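Local coordinates for flavodoxin (Bacillus cereus, PDB 6GAQ), which binds flavin mononucleotide and probably serves as a low-potential electron donor to a number of redox enzymes, at residues 10-15 and 51-56; 78-83 and 113-118. All blocks are in the same frame, centred on the assembly; numbering follows the deposited sequence.

Interaction 1: 10-15 and 51-56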
loop_
_atom_site.group_PDB
_atom_site.type_symbol
_atom_site.label_atom_id
_atom_site.label_comp_id
_atom_site.label_asym_id
_atom_site.label_seq_id
_atom_site.Cartn_x
_atom_site.Cartn_y
_atom_site.Cartn_z
ATOM N N LYS A 10 2.434 12.468 9.086
ATOM C CA LYS A 10 2.051 11.270 9.822
ATOM C C LYS A 10 2.032 10.024 8.945
ATOM O O LYS A 10 2.979 9.233 8.969
ATOM C CB LYS A 10 0.687 11.465 10.480
ATOM C CG LYS A 10 0.618 10.875 11.870
ATOM C CD LYS A 10 -0.602 11.348 12.620
ATOM C CE LYS A 10 -0.556 10.848 14.045
ATOM N NZ LYS A 10 -0.021 9.459 14.122
ATOM N N ILE A 11 0.957 9.827 8.185
ATOM C CA ILE A 11 0.758 8.614 7.401
ATOM C C ILE A 11 0.817 8.959 5.920
ATOM O O ILE A 11 0.221 9.948 5.476
ATOM C CB ILE A 11 -0.575 7.924 7.754
ATOM C CG1 ILE A 11 -0.587 7.522 9.230
ATOM C CG2 ILE A 11 -0.793 6.701 6.877
ATOM C CD1 ILE A 11 -1.805 6.722 9.639
ATOM N N LEU A 12 1.540 8.140 5.159
ATOM C CA LEU A 12 1.688 8.317 3.721
ATOM C C LEU A 12 1.100 7.117 2.993
ATOM O O LEU A 12 1.334 5.966 3.380
ATOM C CB LEU A 12 3.161 8.491 3.336
ATOM C CG LEU A 12 3.576 8.043 1.931
ATOM C CD1 LEU A 12 3.089 9.029 0.878
ATOM C CD2 LEU A 12 5.083 7.864 1.847
ATOM N N ILE A 13 0.339 7.391 1.938
ATOM C CA ILE A 13 -0.237 6.359 1.083
ATOM C C ILE A 13 0.382 6.533 -0.299
ATOM O O ILE A 13 -0.006 7.431 -1.055
ATOM C CB ILE A 13 -1.766 6.436 1.023
ATOM C CG1 ILE A 13 -2.364 6.293 2.423
ATOM C CG2 ILE A 13 -2.316 5.358 0.100
ATOM C CD1 ILE A 13 -3.856 6.518 2.471
ATOM N N ALA A 14 1.348 5.681 -0.630
ATOM C CA ALA A 14 1.976 5.671 -1.944
ATOM C C ALA A 14 1.427 4.489 -2.733
ATOM O O ALA A 14 1.544 3.340 -2.296
ATOM C CB ALA A 14 3.499 5.585 -1.827
ATOM N N TYR A 15 0.827 4.770 -3.888
ATOM C CA TYR A 15 0.137 3.748 -4.658
ATOM C C TYR A 15 0.587 3.768 -6.112
ATOM O O TYR A 15 0.948 4.814 -6.658
ATOM C CB TYR A 15 -1.392 3.923 -4.584
ATOM C CG TYR A 15 -1.925 5.122 -5.338
ATOM C CD1 TYR A 15 -2.353 5.007 -6.656
ATOM C CD2 TYR A 15 -2.011 6.367 -4.728
ATOM C CE1 TYR A 15 -2.842 6.099 -7.347
ATOM C CE2 TYR A 15 -2.500 7.465 -5.411
ATOM C CZ TYR A 15 -2.915 7.326 -6.720
ATOM O OH TYR A 15 -3.403 8.415 -7.404
ATOM N N GLU A 51 13.340 8.198 -0.487
ATOM C CA GLU A 51 13.802 8.880 0.718
ATOM C C GLU A 51 12.671 9.576 1.461
ATOM O O GLU A 51 12.786 9.807 2.670
ATOM C CB GLU A 51 14.882 9.903 0.357
ATOM C CG GLU A 51 16.265 9.314 0.142
ATOM C CD GLU A 51 17.159 9.477 1.355
ATOM O OE1 GLU A 51 18.192 8.778 1.433
ATOM O OE2 GLU A 51 16.829 10.304 2.230
ATOM N N GLU A 52 11.580 9.909 0.766
ATOM C CA GLU A 52 10.511 10.707 1.354
ATOM C C GLU A 52 9.785 9.988 2.486
ATOM O O GLU A 52 9.120 10.648 3.293
ATOM C CB GLU A 52 9.504 11.102 0.271
ATOM C CG GLU A 52 10.104 11.898 -0.880
ATOM C CD GLU A 52 9.165 11.998 -2.067
ATOM O OE1 GLU A 52 9.576 11.628 -3.188
ATOM O OE2 GLU A 52 8.012 12.445 -1.881
ATOM N N LEU A 53 9.897 8.660 2.567
ATOM C CA LEU A 53 9.111 7.898 3.532
ATOM C C LEU A 53 9.524 8.157 4.975
ATOM O O LEU A 53 8.720 7.930 5.884
ATOM C CB LEU A 53 9.217 6.400 3.232
ATOM C CG LEU A 53 8.234 5.783 2.232
ATOM C CD1 LEU A 53 8.410 6.366 0.837
ATOM C CD2 LEU A 53 8.396 4.271 2.203
ATOM N N LEU A 54 10.748 8.631 5.207
ATOM C CA LEU A 54 11.265 8.761 6.563
ATOM C C LEU A 54 10.699 9.960 7.313
ATOM O O LEU A 54 10.907 10.062 8.527
ATOM C CB LEU A 54 12.788 8.839 6.525
ATOM C CG LEU A 54 13.435 7.739 5.679
ATOM C CD1 LEU A 54 14.941 7.924 5.578
ATOM C CD2 LEU A 54 13.087 6.379 6.260
ATOM N N ALA A 55 9.994 10.864 6.631
ATOM C CA ALA A 55 9.347 11.974 7.316
ATOM C C ALA A 55 8.067 11.555 8.023
ATOM O O ALA A 55 7.576 12.299 8.879
ATOM C CB ALA A 55 9.040 13.099 6.326
ATOM N N TYR A 56 7.530 10.384 7.699
ATOM C CA TYR A 56 6.236 9.939 8.187
ATOM C C TYR A 56 6.387 9.000 9.378
ATOM O O TYR A 56 7.434 8.384 9.589
ATOM C CB TYR A 56 5.458 9.237 7.072
ATOM C CG TYR A 56 5.135 10.130 5.899
ATOM C CD1 TYR A 56 3.996 10.924 5.902
ATOM C CD2 TYR A 56 5.968 10.181 4.789
ATOM C CE1 TYR A 56 3.694 11.745 4.832
ATOM C CE2 TYR A 56 5.675 10.999 3.713
ATOM C CZ TYR A 56 4.537 11.778 3.740
ATOM O OH TYR A 56 4.240 12.594 2.672
#

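Interaction 2: 78-83 and 113-118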
loop_
_atom_site.group_PDB
_atom_site.type_symbol
_atom_site.label_atom_id
_atom_site.label_comp_id
_atom_site.label_asym_id
_atom_site.label_seq_id
_atom_site.Cartn_x
_atom_site.Cartn_y
_atom_site.Cartn_z
ATOM N N PHE A 78 10.561 1.878 -7.906
ATOM C CA PHE A 78 10.373 2.331 -6.531
ATOM C C PHE A 78 10.689 1.227 -5.529
ATOM O O PHE A 78 11.200 1.509 -4.439
ATOM C CB PHE A 78 8.941 2.833 -6.331
ATOM C CG PHE A 78 8.602 3.148 -4.901
ATOM C CD1 PHE A 78 8.953 4.368 -4.345
ATOM C CD2 PHE A 78 7.933 2.227 -4.111
ATOM C CE1 PHE A 78 8.644 4.662 -3.031
ATOM C CE2 PHE A 78 7.623 2.514 -2.795
ATOM C CZ PHE A 78 7.978 3.735 -2.255
ATOM N N HIS A 79 10.388 -0.027 -5.874
ATOM C CA HIS A 79 10.691 -1.135 -4.975
ATOM C C HIS A 79 12.197 -1.332 -4.843
ATOM O O HIS A 79 12.722 -1.451 -3.730
ATOM C CB HIS A 79 10.013 -2.412 -5.472
ATOM C CG HIS A 79 10.678 -3.671 -5.012
ATOM N ND1 HIS A 79 11.326 -4.527 -5.875
ATOM C CD2 HIS A 79 10.791 -4.222 -3.781
ATOM C CE1 HIS A 79 11.812 -5.550 -5.196
ATOM N NE2 HIS A 79 11.501 -5.389 -3.922
ATOM N N ASP A 80 12.910 -1.366 -5.972
ATOM C CA ASP A 80 14.367 -1.394 -5.920
ATOM C C ASP A 80 14.921 -0.133 -5.269
ATOM O O ASP A 80 15.972 -0.179 -4.619
ATOM C CB ASP A 80 14.946 -1.561 -7.326
ATOM C CG ASP A 80 14.738 -2.957 -7.884
ATOM O OD1 ASP A 80 14.277 -3.842 -7.132
ATOM O OD2 ASP A 80 15.037 -3.169 -9.078
ATOM N N ASP A 81 14.226 0.997 -5.429
ATOM C CA ASP A 81 14.662 2.252 -4.825
ATOM C C ASP A 81 14.680 2.187 -3.305
ATOM O O ASP A 81 15.429 2.939 -2.672
ATOM C CB ASP A 81 13.752 3.393 -5.284
ATOM C CG ASP A 81 14.388 4.755 -5.114
ATOM O OD1 ASP A 81 15.582 4.817 -4.755
ATOM O OD2 ASP A 81 13.691 5.766 -5.342
ATOM N N LEU A 82 13.876 1.309 -2.705
ATOM C CA LEU A 82 13.842 1.194 -1.253
ATOM C C LEU A 82 15.110 0.577 -0.681
ATOM O O LEU A 82 15.307 0.638 0.534
ATOM C CB LEU A 82 12.629 0.364 -0.823
ATOM C CG LEU A 82 11.254 1.020 -0.982
ATOM C CD1 LEU A 82 10.167 -0.030 -1.149
ATOM C CD2 LEU A 82 10.943 1.917 0.201
ATOM N N GLU A 83 15.983 0.021 -1.529
ATOM C CA GLU A 83 17.110 -0.782 -1.058
ATOM C C GLU A 83 18.025 -0.022 -0.104
ATOM O O GLU A 83 18.709 -0.640 0.719
ATOM C CB GLU A 83 17.909 -1.292 -2.263
ATOM C CG GLU A 83 19.104 -2.181 -1.929
ATOM C CD GLU A 83 18.702 -3.495 -1.290
ATOM O OE1 GLU A 83 17.608 -4.005 -1.613
ATOM O OE2 GLU A 83 19.481 -4.019 -0.465
ATOM N N GLU A 113 5.504 -6.321 1.038
ATOM C CA GLU A 113 5.541 -6.645 2.459
ATOM C C GLU A 113 6.907 -7.181 2.865
ATOM O O GLU A 113 7.429 -6.829 3.929
ATOM C CB GLU A 113 4.443 -7.650 2.800
ATOM C CG GLU A 113 3.194 -7.014 3.383
ATOM C CD GLU A 113 2.058 -8.000 3.546
ATOM O OE1 GLU A 113 1.014 -7.813 2.890
ATOM O OE2 GLU A 113 2.206 -8.960 4.331
ATOM N N GLU A 114 7.503 -8.036 2.029
ATOM C CA GLU A 114 8.841 -8.537 2.324
ATOM C C GLU A 114 9.871 -7.418 2.271
ATOM O O GLU A 114 10.759 -7.344 3.128
ATOM C CB GLU A 114 9.216 -9.651 1.346
ATOM C CG GLU A 114 8.330 -10.881 1.423
ATOM C CD GLU A 114 8.506 -11.794 0.226
ATOM O OE1 GLU A 114 9.244 -11.414 -0.708
ATOM O OE2 GLU A 114 7.909 -12.890 0.218
ATOM N N ARG A 115 9.764 -6.536 1.274
ATOM C CA ARG A 115 10.739 -5.461 1.128
ATOM C C ARG A 115 10.695 -4.506 2.315
ATOM O O ARG A 115 11.743 -4.108 2.836
ATOM C CB ARG A 115 10.497 -4.710 -0.181
ATOM C CG ARG A 115 11.218 -3.374 -0.282
ATOM C CD ARG A 115 12.731 -3.546 -0.271
ATOM N NE ARG A 115 13.268 -3.811 -1.602
ATOM C CZ ARG A 115 13.996 -4.879 -1.916
ATOM N NH1 ARG A 115 14.277 -5.788 -0.993
ATOM N NH2 ARG A 115 14.445 -5.038 -3.154
ATOM N N LEU A 116 9.494 -4.131 2.761
ATOM C CA LEU A 116 9.383 -3.226 3.901
ATOM C C LEU A 116 9.942 -3.863 5.167
ATOM O O LEU A 116 10.630 -3.200 5.952
ATOM C CB LEU A 116 7.926 -2.809 4.102
ATOM C CG LEU A 116 7.342 -1.890 3.027
ATOM C CD1 LEU A 116 5.921 -1.476 3.379
ATOM C CD2 LEU A 116 8.225 -0.669 2.823
ATOM N N VAL A 117 9.660 -5.149 5.382
ATOM C CA VAL A 117 10.228 -5.851 6.529
ATOM C C VAL A 117 11.733 -6.015 6.360
ATOM O O VAL A 117 12.498 -5.918 7.329
ATOM C CB VAL A 117 9.521 -7.205 6.728
ATOM C CG1 VAL A 117 10.214 -8.021 7.809
ATOM C CG2 VAL A 117 8.059 -6.990 7.081
ATOM N N GLU A 118 12.185 -6.246 5.124
ATOM C CA GLU A 118 13.609 -6.372 4.831
ATOM C C GLU A 118 14.393 -5.106 5.156
ATOM O O GLU A 118 15.628 -5.149 5.175
ATOM C CB GLU A 118 13.801 -6.734 3.355
ATOM C CG GLU A 118 15.110 -7.432 3.022
ATOM C CD GLU A 118 15.153 -7.924 1.587
ATOM O OE1 GLU A 118 14.133 -7.783 0.879
ATOM O OE2 GLU A 118 16.206 -8.446 1.166
#

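Interaction 1: 10-15 and 51-56
Leu-12 meets the ring of Tyr-56 squarely over one face: its CB lies 3.3 Å from the ring centroid and only 1° off the ring normal, a CH-pi contact in which the methylene sits almost exactly above the middle of the ring. Tyr-56 lies where the 3-10 turns that end at residue 55 give way to the chain leading into strand 58-63, and its CG stands anti to the carbonyl carbon (chi1 -63°), which lays the ring against the first residues of strand 11-16. The rest of the leucine follows the ring outward from its centre, with CD2 3.7 Å from Tyr-56 CE2.

The aliphatic part of the contact continues from that same methyl. Leu-12 CD2 also touches CD1 of Leu-53 at 3.8 Å, the two leucines crossing at about a right angle, and Met-48 adds a further side chain against Leu-12. Leu-53 in turn rests on Ile-59, and Tyr-56 on Val-41.

Backbone polar atoms lie around the aromatic group without bonding to it. The carbonyl oxygen of Lys-10 comes to 3.1 Å from Tyr-56 CB and stands near the ring plane at its edge. The neighbouring strands engage this backbone: Lys-10 and Leu-12 pair with Gly-58, and Ile-11 with Val-41.

Strand 11-16 runs between strands 40-44 and 58-63 in the parallel sheet of the flavodoxin fold, and the loop before strand 58-63 packs on it here. With apolar side chains and a ring face carrying the join, its cohesion rests on close packing and burial rather than on directed bonds between the two segments.

Interaction 2: 78-83 and 113-118
Arg-115 starts out extended from its backbone N (chi1 166°) and then bends at chi2 and chi3, reaching from helix 107-117 across to helix 73-81, where the first torsion of His-79 (chi1 156°) swings its ring in beside the arginine. These are two helices of the flavodoxin alpha/beta sandwich, and segments 78-83 and 113-118 pair them in their last turns.

Arg-115 is the hub of the contact, its guanidinium group lying between two partners. Its plane is nearly parallel to the imidazole, with NE2 of His-79 over one face and 3.1 Å from Arg-115 NH2; the angle there is too poor for a hydrogen bond, so the groups simply lie against each other. Over the opposite face comes OE1 of Glu-83, 3.7 Å from NH2 in a long salt bridge; its carboxylate stands almost upright on the guanidinium, and no N-H points at the oxygen. A shorter salt bridge, Arg-115 NH1 to Glu-118 OE1 at 2.7 Å, holds it from its own segment. One cation thus joins two carboxylates in a salt-bridge network, which probably helps hold the guanidinium in position.

Nearer its backbone, the aliphatic part of the arginine slides past Leu-82 in the opposite direction, with Leu-82 CD1 3.6 Å from Arg-115 CG, and Leu-116 approaches the same methyl more loosely while packing inward on Val-92 and Val-94 of the sheet.

The direct hydrogen bond between the segments runs from Arg-115 NE to the O of His-79, 3.2 Å long and nearly straight at 172°, on the carbonyl face opposite to that used by the N of Leu-82.

In the fold
Interactions 1 and 2 follow one another along the chain, their centres 13 Å apart, and they meet through Leu-53. This residue, which packs on the strand in interaction 1, places CD2 4.0 Å from Leu-82 CD2 and CD1 4.1 Å from Phe-78 CZ, so apolar packing runs from strand 11-16 through the 51-56 loop to helix 73-81, and Leu-82 carries it on to helix 107-117. A second tie joins the same regions: Asp-81 OD2 accepts a hydrogen bond from the N of Ala-50, just ahead of the loop segment. Both contacts lie away from the flavin mononucleotide and calcium sites, although strand 11-16 leads directly to flavin-binding Ser-17.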